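Local coordinates for protein Pre-mRNA-splicing factor SAD1 (Saccharomyces cerevisiae, PDB 4MSX) that promotes assembly of newly made U4 snRNA into the U4/U6 snRNP and is required for pre-mRNA splicing, at residues Val69-Leu74 with Asn149-Ala154; Ile81-Leu86 with His99-Arg104; Leu89-Cys94 with Leu123-Leu128; Asn118-Leu123 with Met132-Val137. One frame throughout, in Å; residues are numbered along the deposited sequence.

In the fold
All four contacts lie in the degenerate UBP-type zinc finger. Contact 3, the most buried, pairs strands 91-94 and 121-124 inside the five-stranded antiparallel sheet through backbone bonds and carries one zinc ligand. Contact 4 uses strand 121-124, shares Leu123 and brings a second ligand; its other half is a turn, held by a histidine side-chain bond, one backbone bond and apolar packing round Phe122 and Met132. Contact 2, at outer strand 100-102, is more exposed and works largely through two cysteine sulfurs and one backbone bond. Contact 1, joining the loop before strand 91-94 to helix 146-155, is partly buried: Ile151 and Leu74 are covered, the Arg71-Ser150 bond only partly; its aliphatic side chains touch contacts 3 and 4.

Contact 1: Val69-Leu74 with Asn149-Ala154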
loop_
_atom_site.group_PDB
_atom_site.type_symbol
_atom_site.label_atom_id
_atom_site.label_comp_id
_atom_site.label_asym_id
_atom_site.label_seq_id
_atom_site.Cartn_x
_atom_site.Cartn_y
_atom_site.Cartn_z
ATOM N N VAL A 69 -30.438 -7.074 -7.979
ATOM C CA VAL A 69 -28.996 -6.817 -7.786
ATOM C C VAL A 69 -28.521 -7.546 -6.543
ATOM O O VAL A 69 -29.234 -7.598 -5.562
ATOM C CB VAL A 69 -28.737 -5.291 -7.729
ATOM C CG1 VAL A 69 -27.346 -4.970 -7.210
ATOM C CG2 VAL A 69 -28.870 -4.741 -9.110
ATOM N N VAL A 70 -27.327 -8.161 -6.586
ATOM C CA VAL A 70 -26.824 -8.866 -5.416
ATOM C C VAL A 70 -25.414 -8.298 -5.069
ATOM O O VAL A 70 -24.403 -8.693 -5.646
ATOM C CB VAL A 70 -26.745 -10.420 -5.629
ATOM C CG1 VAL A 70 -26.384 -11.105 -4.281
ATOM C CG2 VAL A 70 -28.089 -10.969 -6.119
ATOM N N ARG A 71 -25.376 -7.338 -4.167
ATOM C CA ARG A 71 -24.117 -6.651 -3.857
ATOM C C ARG A 71 -23.028 -7.611 -3.395
ATOM O O ARG A 71 -21.864 -7.434 -3.738
ATOM C CB ARG A 71 -24.371 -5.552 -2.825
ATOM C CG ARG A 71 -25.092 -4.369 -3.463
ATOM C CD ARG A 71 -25.201 -3.175 -2.531
ATOM N NE ARG A 71 -25.862 -3.583 -1.299
ATOM C CZ ARG A 71 -25.892 -2.849 -0.194
ATOM N NH1 ARG A 71 -25.298 -1.662 -0.175
ATOM N NH2 ARG A 71 -26.478 -3.325 0.899
ATOM N N GLU A 72 -23.401 -8.638 -2.638
ATOM C CA GLU A 72 -22.431 -9.569 -2.093
ATOM C C GLU A 72 -21.650 -10.277 -3.205
ATOM O O GLU A 72 -20.606 -10.844 -2.924
ATOM C CB GLU A 72 -23.108 -10.621 -1.199
ATOM C CG GLU A 72 -23.770 -10.059 0.091
ATOM C CD GLU A 72 -25.115 -9.287 -0.131
ATOM O OE1 GLU A 72 -25.702 -9.302 -1.257
ATOM O OE2 GLU A 72 -25.582 -8.649 0.852
ATOM N N LYS A 73 -22.131 -10.259 -4.456
ATOM C CA LYS A 73 -21.423 -10.974 -5.508
ATOM C C LYS A 73 -20.491 -10.022 -6.241
ATOM O O LYS A 73 -19.799 -10.423 -7.154
ATOM C CB LYS A 73 -22.439 -11.612 -6.485
ATOM C CG LYS A 73 -23.050 -12.867 -5.842
ATOM C CD LYS A 73 -23.883 -13.665 -6.824
ATOM C CE LYS A 73 -24.678 -14.745 -6.106
ATOM N NZ LYS A 73 -23.835 -15.485 -5.121
ATOM N N LEU A 74 -20.494 -8.743 -5.870
ATOM C CA LEU A 74 -19.789 -7.748 -6.691
ATOM C C LEU A 74 -18.363 -7.508 -6.147
ATOM O O LEU A 74 -18.198 -7.010 -5.020
ATOM C CB LEU A 74 -20.548 -6.424 -6.683
ATOM C CG LEU A 74 -22.018 -6.627 -7.106
ATOM C CD1 LEU A 74 -22.685 -5.266 -7.129
ATOM C CD2 LEU A 74 -22.035 -7.329 -8.510
ATOM N N ASN A 149 -25.756 4.252 -5.871
ATOM C CA ASN A 149 -24.667 5.043 -5.306
ATOM C C ASN A 149 -23.661 4.094 -4.654
ATOM O O ASN A 149 -22.465 4.251 -4.805
ATOM C CB ASN A 149 -25.175 6.011 -4.210
ATOM C CG ASN A 149 -25.996 7.177 -4.772
ATOM O OD1 ASN A 149 -25.792 7.618 -5.915
ATOM N ND2 ASN A 149 -26.933 7.686 -3.959
ATOM N N SER A 150 -24.178 3.176 -3.856
ATOM C CA SER A 150 -23.381 2.208 -3.118
ATOM C C SER A 150 -22.488 1.419 -4.082
ATOM O O SER A 150 -21.302 1.227 -3.834
ATOM C CB SER A 150 -24.351 1.253 -2.436
ATOM O OG SER A 150 -23.723 0.210 -1.738
ATOM N N ILE A 151 -23.056 0.961 -5.206
ATOM C CA ILE A 151 -22.276 0.144 -6.145
ATOM C C ILE A 151 -21.254 0.948 -6.887
ATOM O O ILE A 151 -20.102 0.524 -7.046
ATOM C CB ILE A 151 -23.228 -0.600 -7.180
ATOM C CG1 ILE A 151 -23.974 -1.691 -6.432
ATOM C CG2 ILE A 151 -22.413 -1.189 -8.329
ATOM C CD1 ILE A 151 -25.230 -2.202 -7.248
ATOM N N LYS A 152 -21.623 2.163 -7.269
ATOM C CA LYS A 152 -20.687 3.006 -7.987
ATOM C C LYS A 152 -19.518 3.367 -7.008
ATOM O O LYS A 152 -18.352 3.493 -7.417
ATOM C CB LYS A 152 -21.365 4.298 -8.417
ATOM C CG LYS A 152 -20.536 5.156 -9.355
ATOM C CD LYS A 152 -21.376 6.337 -9.826
ATOM C CE LYS A 152 -20.595 7.298 -10.692
ATOM N NZ LYS A 152 -21.478 8.407 -11.201
ATOM N N PHE A 153 -19.843 3.514 -5.734
ATOM C CA PHE A 153 -18.800 3.855 -4.745
ATOM C C PHE A 153 -17.823 2.653 -4.540
ATOM O O PHE A 153 -16.611 2.844 -4.332
ATOM C CB PHE A 153 -19.440 4.189 -3.442
ATOM C CG PHE A 153 -18.491 4.823 -2.441
ATOM C CD1 PHE A 153 -17.615 4.039 -1.698
ATOM C CD2 PHE A 153 -18.507 6.202 -2.242
ATOM C CE1 PHE A 153 -16.759 4.622 -0.744
ATOM C CE2 PHE A 153 -17.639 6.801 -1.272
ATOM C CZ PHE A 153 -16.794 6.002 -0.533
ATOM N N ALA A 154 -18.349 1.422 -4.590
ATOM C CA ALA A 154 -17.515 0.226 -4.479
ATOM C C ALA A 154 -16.523 0.133 -5.636
ATOM O O ALA A 154 -15.392 -0.383 -5.466
ATOM C CB ALA A 154 -18.401 -1.074 -4.435
#
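Helix 146-155 packs against the loop that leads into the UBP-type zinc finger sheet, and Ile151 carries the largest share of the contact, touching Val69, Arg71 and Leu74. Its CD1 runs tip to tip into Val69 CG1 at 3.5 Å, a tight approach for two methyl groups. Leu74 meets it from another direction: the two side chains cross at about a right angle, with Leu74 CD1 3.9 Å from Ile151 CG1. CG1 of the isoleucine is anti to its carbonyl carbon (chi1 -71°), and this carries CD1 in between the valine and the leucine. The loop itself is pinched by a 3-10 turn at 71-73. Leu74, just after it, lies near the finger's metal site without touching it, its side chain about 8 Å from the zinc ion at the nearest atoms. One residue earlier on the helix, at Ser150, the contact turns polar. Arg71 passes its CG over Ile151 CG1 at 4.2 Å, bends at chi3 (-56°), and donates from NH1 to Ser150 OG at 2.9 Å. The hydroxyl sits at the edge of the guanidinium, in its plane, with the N-H somewhat off line (144°). Leu147 of the same helix also touches Val69 and Arg71.

Contact 2: Ile81-Leu86 with His99-Arg104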
loop_
_atom_site.group_PDB
_atom_site.type_symbol
_atom_site.label_atom_id
_atom_site.label_comp_id
_atom_site.label_asym_id
_atom_site.label_seq_id
_atom_site.Cartn_x
_atom_site.Cartn_y
_atom_site.Cartn_z
ATOM N N ILE A 81 -11.516 -7.773 -17.536
ATOM C CA ILE A 81 -11.669 -8.389 -18.851
ATOM C C ILE A 81 -12.960 -9.192 -18.918
ATOM O O ILE A 81 -13.419 -9.736 -17.922
ATOM C CB ILE A 81 -10.507 -9.336 -19.218
ATOM C CG1 ILE A 81 -10.328 -10.404 -18.136
ATOM C CG2 ILE A 81 -9.221 -8.547 -19.460
ATOM C CD1 ILE A 81 -9.269 -11.460 -18.518
ATOM N N CYS A 82 -13.489 -9.291 -20.131
ATOM C CA CYS A 82 -14.698 -10.089 -20.416
ATOM C C CYS A 82 -14.429 -11.561 -20.161
ATOM O O CYS A 82 -13.461 -12.100 -20.678
ATOM C CB CYS A 82 -15.062 -9.867 -21.893
ATOM S SG CYS A 82 -16.395 -11.034 -22.473
ATOM N N CYS A 83 -15.229 -12.230 -19.333
ATOM C CA CYS A 83 -14.972 -13.636 -19.008
ATOM C C CYS A 83 -15.290 -14.613 -20.177
ATOM O O CYS A 83 -15.027 -15.813 -20.062
ATOM C CB CYS A 83 -15.765 -14.075 -17.761
ATOM S SG CYS A 83 -17.655 -14.224 -18.053
ATOM N N ILE A 84 -15.858 -14.105 -21.267
ATOM C CA ILE A 84 -16.132 -14.910 -22.482
ATOM C C ILE A 84 -15.078 -14.716 -23.574
ATOM O O ILE A 84 -14.586 -15.699 -24.125
ATOM C CB ILE A 84 -17.523 -14.521 -23.163
ATOM C CG1 ILE A 84 -18.671 -14.584 -22.159
ATOM C CG2 ILE A 84 -17.817 -15.469 -24.359
ATOM C CD1 ILE A 84 -18.781 -15.906 -21.443
ATOM N N THR A 85 -14.794 -13.467 -23.938
ATOM C CA THR A 85 -13.842 -13.181 -25.008
ATOM C C THR A 85 -12.424 -12.817 -24.488
ATOM O O THR A 85 -11.480 -12.690 -25.279
ATOM C CB THR A 85 -14.285 -11.983 -25.806
ATOM O OG1 THR A 85 -14.384 -10.850 -24.955
ATOM C CG2 THR A 85 -15.670 -12.247 -26.483
ATOM N N LEU A 86 -12.307 -12.606 -23.175
ATOM C CA LEU A 86 -11.053 -12.181 -22.549
ATOM C C LEU A 86 -10.634 -10.822 -23.053
ATOM O O LEU A 86 -9.516 -10.395 -22.807
ATOM C CB LEU A 86 -9.920 -13.181 -22.797
ATOM C CG LEU A 86 -10.169 -14.592 -22.279
ATOM C CD1 LEU A 86 -8.903 -15.461 -22.481
ATOM C CD2 LEU A 86 -10.562 -14.582 -20.827
ATOM N N HIS A 99 -20.191 -11.459 -12.714
ATOM C CA HIS A 99 -19.219 -11.719 -13.758
ATOM C C HIS A 99 -19.107 -10.563 -14.715
ATOM O O HIS A 99 -20.016 -9.727 -14.818
ATOM C CB HIS A 99 -19.576 -13.036 -14.492
ATOM C CG HIS A 99 -19.426 -14.242 -13.616
ATOM N ND1 HIS A 99 -18.197 -14.784 -13.311
ATOM C CD2 HIS A 99 -20.332 -14.956 -12.912
ATOM C CE1 HIS A 99 -18.355 -15.803 -12.482
ATOM N NE2 HIS A 99 -19.641 -15.931 -12.226
ATOM N N TYR A 100 -17.976 -10.497 -15.417
ATOM C CA TYR A 100 -17.762 -9.395 -16.339
ATOM C C TYR A 100 -18.015 -9.849 -17.786
ATOM O O TYR A 100 -17.560 -10.948 -18.177
ATOM C CB TYR A 100 -16.316 -8.973 -16.291
ATOM C CG TYR A 100 -15.861 -8.395 -14.950
ATOM C CD1 TYR A 100 -16.775 -8.096 -13.916
ATOM C CD2 TYR A 100 -14.522 -8.109 -14.746
ATOM C CE1 TYR A 100 -16.317 -7.519 -12.671
ATOM C CE2 TYR A 100 -14.069 -7.527 -13.529
ATOM C CZ TYR A 100 -14.954 -7.252 -12.505
ATOM O OH TYR A 100 -14.442 -6.710 -11.324
ATOM N N TYR A 101 -18.595 -8.968 -18.591
ATOM C CA TYR A 101 -18.903 -9.298 -19.993
ATOM C C TYR A 101 -18.681 -8.087 -20.873
ATOM O O TYR A 101 -19.102 -6.969 -20.532
ATOM C CB TYR A 101 -20.391 -9.726 -20.116
ATOM C CG TYR A 101 -20.700 -10.946 -19.298
ATOM C CD1 TYR A 101 -20.529 -12.238 -19.826
ATOM C CD2 TYR A 101 -21.156 -10.828 -18.013
ATOM C CE1 TYR A 101 -20.774 -13.371 -19.051
ATOM C CE2 TYR A 101 -21.439 -11.958 -17.240
ATOM C CZ TYR A 101 -21.237 -13.226 -17.779
ATOM O OH TYR A 101 -21.488 -14.339 -17.013
ATOM N N GLN A 102 -18.064 -8.295 -22.032
ATOM C CA GLN A 102 -17.980 -7.206 -23.002
ATOM C C GLN A 102 -19.404 -6.841 -23.491
ATOM O O GLN A 102 -20.160 -7.747 -23.759
ATOM C CB GLN A 102 -17.157 -7.681 -24.209
ATOM C CG GLN A 102 -17.038 -6.600 -25.292
ATOM C CD GLN A 102 -15.993 -6.960 -26.329
ATOM O OE1 GLN A 102 -14.867 -6.442 -26.306
ATOM N NE2 GLN A 102 -16.337 -7.882 -27.218
ATOM N N GLY A 103 -19.741 -5.560 -23.637
ATOM C CA GLY A 103 -21.076 -5.149 -24.043
ATOM C C GLY A 103 -21.010 -4.002 -25.034
ATOM O O GLY A 103 -19.909 -3.634 -25.456
ATOM N N ARG A 104 -22.154 -3.408 -25.397
ATOM C CA ARG A 104 -23.466 -3.838 -24.923
ATOM C C ARG A 104 -24.447 -4.011 -26.109
ATOM O O ARG A 104 -25.638 -4.212 -25.896
ATOM C CB ARG A 104 -24.048 -2.829 -23.936
ATOM C CG ARG A 104 -24.127 -1.407 -24.450
ATOM C CD ARG A 104 -24.808 -0.495 -23.397
ATOM N NE ARG A 104 -25.187 0.814 -23.936
ATOM C CZ ARG A 104 -24.341 1.828 -24.109
ATOM N NH1 ARG A 104 -23.055 1.702 -23.789
ATOM N NH2 ARG A 104 -24.780 2.973 -24.617
#
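Cys82 and Gln102 lie against each other at their CB atoms, 3.8 Å apart, and the thiol takes the glutamine's backbone N-H almost head-on: Gln102 N to Cys82 SG is 3.2 Å, with 168° at the hydrogen. With SG anti to the backbone N (chi1 170°), the sulfur also faces back into its own turn, where Thr85 N donates to it at 3.3 Å and Ile84 N adds a weak bond. A serine in place of Cys82 would probably disturb this cluster, its smaller oxygen falling short of some of these amides. Cys83 N gives a nearly straight bond to Tyr100 O, 2.9 Å long. The Cys83 sulfur meets the Tyr101 ring obliquely, SG 4.0 Å from its centroid and 34° off the normal, a sulfur-aromatic contact. Ile84 comes to the same ring at its edge, with CG1 3.8 Å from Tyr101 CD1. Tyr100 turns its ring edge to Ile81 O, 3.7 Å from Tyr100 CD2; its hydroxyl bonds to Asp75 O. Tyr101 also stacks on zinc ligand His113, placing outer strand 100-102 beside the metal; Cys82 and Cys83 hold 81-86 to that strand at the edge of the UBP-type finger sheet.

Contact 3: Leu89-Cys94 with Leu123-Leu128; sequences LNVYCC and LNLTSL. With ZN (zinc ion), chain B.
Cys93 and Leu123, a hydrogen-bonded antiparallel pair, form the tight part: Cys93 N reaches Leu123 O at 2.8 Å, Leu123 N returns to Cys93 O at 2.9 Å. Leu125 N adds a bond to Val91 O at 3.0 Å. Tyr92 and Asn124 make the non-hydrogen-bonded pair. Asn124 CG, anti to its backbone N (chi1 -176°), lies over one face of the Tyr92 ring, 3.8 Å above the plane towards the rim, ring and amide 61° apart; the tyrosine hydroxyl bonds to Arg104. Leu125 packs CD2 on Cys93 CB at 3.9 Å and CD1 on Val91 CG1. The other end is looser, with Asn90 and Thr126 at the surface. One water bridges Asn90 OD1 and Asn124 ND2; another links Val91 O, Asn124 OD1 and Thr126 OG1. Asn124 OD1 also accepts from Thr126 N at 2.8 Å, an Asx turn extended to an Asx motif by Ser127 N. Cys94 SG, buried at the far end of strand 91-94, binds zinc at 2.3 Å; Cys97, His113 and His119 complete this UBP-type finger's Cys2His2 site.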
loop_
_atom_site.group_PDB
_atom_site.type_symbol
_atom_site.label_atom_id
_atom_site.label_comp_id
_atom_site.label_asym_id
_atom_site.label_seq_id
_atom_site.Cartn_x
_atom_site.Cartn_y
_atom_site.Cartn_z
ATOM N N LEU A 89 -11.770 -4.562 -23.667
ATOM C CA LEU A 89 -12.497 -3.439 -24.247
ATOM C C LEU A 89 -13.997 -3.459 -23.915
ATOM O O LEU A 89 -14.660 -4.508 -24.037
ATOM C CB LEU A 89 -12.314 -3.452 -25.767
ATOM C CG LEU A 89 -13.173 -2.461 -26.554
ATOM C CD1 LEU A 89 -12.796 -1.033 -26.217
ATOM C CD2 LEU A 89 -13.021 -2.722 -28.044
ATOM N N ASN A 90 -14.523 -2.302 -23.511
ATOM C CA ASN A 90 -15.942 -2.127 -23.163
ATOM C C ASN A 90 -16.501 -3.231 -22.258
ATOM O O ASN A 90 -17.447 -3.954 -22.620
ATOM C CB ASN A 90 -16.786 -2.043 -24.428
ATOM C CG ASN A 90 -16.394 -0.889 -25.298
ATOM O OD1 ASN A 90 -16.191 0.218 -24.815
ATOM N ND2 ASN A 90 -16.265 -1.142 -26.595
ATOM N N VAL A 91 -15.914 -3.381 -21.078
ATOM C CA VAL A 91 -16.293 -4.478 -20.208
ATOM C C VAL A 91 -17.376 -3.974 -19.250
ATOM O O VAL A 91 -17.302 -2.832 -18.766
ATOM C CB VAL A 91 -15.055 -5.012 -19.427
ATOM C CG1 VAL A 91 -15.429 -6.160 -18.516
ATOM C CG2 VAL A 91 -14.004 -5.482 -20.409
ATOM N N TYR A 92 -18.379 -4.824 -18.983
ATOM C CA TYR A 92 -19.481 -4.478 -18.087
ATOM C C TYR A 92 -19.486 -5.508 -16.982
ATOM O O TYR A 92 -19.110 -6.667 -17.192
ATOM C CB TYR A 92 -20.857 -4.515 -18.819
ATOM C CG TYR A 92 -21.035 -3.390 -19.800
ATOM C CD1 TYR A 92 -20.287 -3.336 -20.971
ATOM C CD2 TYR A 92 -21.949 -2.364 -19.547
ATOM C CE1 TYR A 92 -20.440 -2.270 -21.857
ATOM C CE2 TYR A 92 -22.117 -1.316 -20.415
ATOM C CZ TYR A 92 -21.362 -1.275 -21.573
ATOM O OH TYR A 92 -21.505 -0.215 -22.438
ATOM N N CYS A 93 -19.952 -5.105 -15.812
ATOM C CA CYS A 93 -20.149 -6.052 -14.750
ATOM C C CYS A 93 -21.647 -6.295 -14.655
ATOM O O CYS A 93 -22.424 -5.352 -14.535
ATOM C CB CYS A 93 -19.643 -5.496 -13.417
ATOM S SG CYS A 93 -19.901 -6.586 -11.998
ATOM N N CYS A 94 -22.018 -7.571 -14.666
ATOM C CA CYS A 94 -23.366 -7.993 -14.376
ATOM C C CYS A 94 -23.618 -7.843 -12.886
ATOM O O CYS A 94 -22.880 -8.385 -12.055
ATOM C CB CYS A 94 -23.619 -9.461 -14.776
ATOM S SG CYS A 94 -25.343 -9.917 -14.246
ATOM N N LEU A 123 -23.136 -2.593 -14.976
ATOM C CA LEU A 123 -22.348 -1.390 -14.774
ATOM C C LEU A 123 -21.268 -1.363 -15.827
ATOM O O LEU A 123 -20.484 -2.324 -15.961
ATOM C CB LEU A 123 -21.711 -1.427 -13.346
ATOM C CG LEU A 123 -20.771 -0.264 -13.087
ATOM C CD1 LEU A 123 -21.479 1.162 -13.111
ATOM C CD2 LEU A 123 -20.138 -0.499 -11.739
ATOM N N ASN A 124 -21.142 -0.262 -16.548
ATOM C CA ASN A 124 -20.014 -0.152 -17.463
ATOM C C ASN A 124 -18.780 0.146 -16.610
ATOM O O ASN A 124 -18.801 1.150 -15.906
ATOM C CB ASN A 124 -20.215 1.017 -18.453
ATOM C CG ASN A 124 -19.106 1.108 -19.480
ATOM O OD1 ASN A 124 -17.919 1.157 -19.132
ATOM N ND2 ASN A 124 -19.475 1.095 -20.767
ATOM N N LEU A 125 -17.750 -0.694 -16.659
ATOM C CA LEU A 125 -16.614 -0.573 -15.711
ATOM C C LEU A 125 -15.668 0.585 -16.043
ATOM O O LEU A 125 -14.792 0.927 -15.245
ATOM C CB LEU A 125 -15.804 -1.871 -15.644
ATOM C CG LEU A 125 -16.606 -2.994 -14.967
ATOM C CD1 LEU A 125 -15.857 -4.298 -15.023
ATOM C CD2 LEU A 125 -17.018 -2.598 -13.486
ATOM N N THR A 126 -15.830 1.177 -17.219
ATOM C CA THR A 126 -14.957 2.251 -17.648
ATOM C C THR A 126 -15.612 3.612 -17.435
ATOM O O THR A 126 -14.974 4.525 -16.906
ATOM C CB THR A 126 -14.536 2.080 -19.103
ATOM O OG1 THR A 126 -13.646 0.966 -19.209
ATOM C CG2 THR A 126 -13.842 3.325 -19.594
ATOM N N SER A 127 -16.892 3.746 -17.774
ATOM C CA SER A 127 -17.572 5.030 -17.640
ATOM C C SER A 127 -18.379 5.096 -16.359
ATOM O O SER A 127 -18.884 6.153 -15.970
ATOM C CB SER A 127 -18.522 5.226 -18.827
ATOM O OG SER A 127 -19.584 4.285 -18.756
ATOM N N LEU A 128 -18.528 3.957 -15.693
ATOM C CA LEU A 128 -19.355 3.886 -14.479
ATOM C C LEU A 128 -20.842 4.315 -14.652
ATOM O O LEU A 128 -21.520 4.686 -13.682
ATOM C CB LEU A 128 -18.684 4.679 -13.344
ATOM C CG LEU A 128 -17.272 4.232 -12.968
ATOM C CD1 LEU A 128 -16.849 5.006 -11.699
ATOM C CD2 LEU A 128 -17.212 2.729 -12.725
HETATM ZN ZN ZN B . -25.210 -12.220 -14.557
HETATM O O HOH W 1 -17.019 1.339 -22.472
HETATM O O HOH W 2 -15.840 -0.776 -20.046
#

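Contact 4: Asn118-Leu123 with Met132-Val137. With ZN (zinc ion), chain B.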
loop_
_atom_site.group_PDB
_atom_site.type_symbol
_atom_site.label_atom_id
_atom_site.label_comp_id
_atom_site.label_asym_id
_atom_site.label_seq_id
_atom_site.Cartn_x
_atom_site.Cartn_y
_atom_site.Cartn_z
ATOM N N ASN A 118 -31.030 -14.226 -17.897
ATOM C CA ASN A 118 -32.106 -13.435 -17.277
ATOM C C ASN A 118 -31.489 -12.506 -16.202
ATOM O O ASN A 118 -32.012 -12.472 -15.086
ATOM C CB ASN A 118 -33.092 -14.365 -16.561
ATOM C CG ASN A 118 -34.375 -13.638 -16.074
ATOM O OD1 ASN A 118 -34.782 -12.591 -16.607
ATOM N ND2 ASN A 118 -34.996 -14.203 -15.047
ATOM N N HIS A 119 -30.391 -11.803 -16.529
ATOM C CA HIS A 119 -29.724 -10.827 -15.580
ATOM C C HIS A 119 -29.712 -9.514 -16.342
ATOM O O HIS A 119 -29.199 -9.460 -17.452
ATOM C CB HIS A 119 -28.273 -11.311 -15.182
ATOM C CG HIS A 119 -28.265 -12.543 -14.337
ATOM N ND1 HIS A 119 -27.118 -13.231 -14.020
ATOM C CD2 HIS A 119 -29.279 -13.230 -13.756
ATOM C CE1 HIS A 119 -27.413 -14.274 -13.261
ATOM N NE2 HIS A 119 -28.723 -14.304 -13.102
ATOM N N HIS A 120 -30.326 -8.449 -15.810
ATOM C CA HIS A 120 -30.611 -7.295 -16.654
ATOM C C HIS A 120 -29.977 -5.985 -16.249
ATOM O O HIS A 120 -30.094 -5.025 -17.015
ATOM C CB HIS A 120 -32.155 -7.123 -16.746
ATOM C CG HIS A 120 -32.808 -8.343 -17.317
ATOM N ND1 HIS A 120 -32.849 -8.580 -18.675
ATOM C CD2 HIS A 120 -33.340 -9.441 -16.722
ATOM C CE1 HIS A 120 -33.421 -9.757 -18.899
ATOM N NE2 HIS A 120 -33.738 -10.294 -17.731
ATOM N N VAL A 121 -29.279 -5.941 -15.100
ATOM C CA VAL A 121 -28.687 -4.640 -14.649
ATOM C C VAL A 121 -27.140 -4.750 -14.694
ATOM O O VAL A 121 -26.601 -5.687 -14.106
ATOM C CB VAL A 121 -29.131 -4.324 -13.187
ATOM C CG1 VAL A 121 -28.750 -2.857 -12.780
ATOM C CG2 VAL A 121 -30.645 -4.544 -13.046
ATOM N N PHE A 122 -26.494 -3.846 -15.434
ATOM C CA PHE A 122 -25.072 -3.877 -15.697
ATOM C C PHE A 122 -24.429 -2.533 -15.303
ATOM O O PHE A 122 -25.080 -1.470 -15.341
ATOM C CB PHE A 122 -24.827 -4.119 -17.183
ATOM C CG PHE A 122 -25.250 -5.505 -17.601
ATOM C CD1 PHE A 122 -26.623 -5.779 -17.790
ATOM C CD2 PHE A 122 -24.318 -6.555 -17.663
ATOM C CE1 PHE A 122 -27.044 -7.082 -18.108
ATOM C CE2 PHE A 122 -24.699 -7.842 -18.005
ATOM C CZ PHE A 122 -26.079 -8.124 -18.245
ATOM N N LEU A 123 -23.136 -2.593 -14.976
ATOM C CA LEU A 123 -22.348 -1.390 -14.774
ATOM C C LEU A 123 -21.268 -1.363 -15.827
ATOM O O LEU A 123 -20.484 -2.324 -15.961
ATOM C CB LEU A 123 -21.711 -1.427 -13.346
ATOM C CG LEU A 123 -20.771 -0.264 -13.087
ATOM C CD1 LEU A 123 -21.479 1.162 -13.111
ATOM C CD2 LEU A 123 -20.138 -0.499 -11.739
ATOM N N MET A 132 -29.620 -1.045 -18.421
ATOM C CA MET A 132 -30.530 -2.162 -18.446
ATOM C C MET A 132 -30.335 -2.861 -19.789
ATOM O O MET A 132 -30.263 -2.202 -20.839
ATOM C CB MET A 132 -31.979 -1.661 -18.366
ATOM C CG MET A 132 -32.381 -1.132 -17.015
ATOM S SD MET A 132 -32.339 -2.438 -15.761
ATOM C CE MET A 132 -33.236 -1.622 -14.420
ATOM N N LEU A 133 -30.223 -4.174 -19.743
ATOM C CA LEU A 133 -30.118 -4.993 -20.975
ATOM C C LEU A 133 -31.115 -6.136 -20.862
ATOM O O LEU A 133 -31.263 -6.753 -19.796
ATOM C CB LEU A 133 -28.681 -5.536 -21.183
ATOM C CG LEU A 133 -27.528 -4.535 -21.398
ATOM C CD1 LEU A 133 -26.142 -5.249 -21.515
ATOM C CD2 LEU A 133 -27.764 -3.703 -22.641
ATOM N N PRO A 134 -31.804 -6.487 -21.985
ATOM C CA PRO A 134 -31.610 -6.057 -23.379
ATOM C C PRO A 134 -32.281 -4.732 -23.769
ATOM O O PRO A 134 -32.121 -4.359 -24.935
ATOM C CB PRO A 134 -32.215 -7.217 -24.221
ATOM C CG PRO A 134 -33.238 -7.867 -23.337
ATOM C CD PRO A 134 -32.752 -7.616 -21.850
ATOM N N GLN A 135 -32.924 -4.010 -22.842
ATOM C CA GLN A 135 -33.527 -2.716 -23.212
ATOM C C GLN A 135 -32.456 -1.860 -23.845
ATOM O O GLN A 135 -32.721 -1.105 -24.751
ATOM C CB GLN A 135 -34.110 -1.961 -22.007
ATOM C CG GLN A 135 -35.257 -2.645 -21.284
ATOM C CD GLN A 135 -34.820 -3.714 -20.274
ATOM O OE1 GLN A 135 -33.696 -4.308 -20.348
ATOM N NE2 GLN A 135 -35.718 -3.984 -19.316
ATOM N N ASN A 136 -31.220 -1.969 -23.357
ATOM C CA ASN A 136 -30.147 -1.065 -23.803
ATOM C C ASN A 136 -30.440 0.430 -23.555
ATOM O O ASN A 136 -30.234 1.277 -24.430
ATOM C CB ASN A 136 -29.789 -1.298 -25.260
ATOM C CG ASN A 136 -28.386 -0.852 -25.576
ATOM O OD1 ASN A 136 -27.787 -0.086 -24.809
ATOM N ND2 ASN A 136 -27.833 -1.339 -26.693
ATOM N N VAL A 137 -30.886 0.756 -22.348
ATOM C CA VAL A 137 -31.069 2.157 -21.959
ATOM C C VAL A 137 -30.257 2.443 -20.690
ATOM O O VAL A 137 -30.196 1.603 -19.808
ATOM C CB VAL A 137 -32.549 2.444 -21.721
ATOM C CG1 VAL A 137 -33.353 2.118 -23.008
ATOM C CG2 VAL A 137 -33.076 1.602 -20.585
HETATM ZN ZN ZN B . -25.210 -12.220 -14.557
#
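His120 closes onto Leu133 and Pro134 through one edge of its ring. Its CB lies 3.2 Å from Leu133 O, and CG, anti to the carbonyl carbon (chi1 -59°), turns the ring edge to that oxygen. ND1 donates to Leu133 O at 2.7 Å, meeting a lone pair in the carbonyl plane, and lies beside Pro134 CD, which His120 CE1 passes at 3.7 Å. The tip, NE2, donates to Asn118 OD1, fixing the ring at both nitrogens. With an alanine here, Leu133 O is likely to lose its side-chain donor and Asn118 OD1 its mate. His119 ND1 binds the zinc ion of the UBP-type finger at 2.2 Å, while Asn118 ends helix 109-116 in a Schellman motif. Just beyond the strand ends, Leu133 N bonds to His120 O at 2.9 Å. Val121 and Met132 form an antiparallel non-hydrogen-bonded pair, Val121 CG2 lying 3.8 Å from Met132 SD. Leu133 CD1 sits over one face of the Phe122 ring, a CH-pi contact 4.0 Å from the centroid. Asn136 and Val137 face Met132 in a G1 beta bulge.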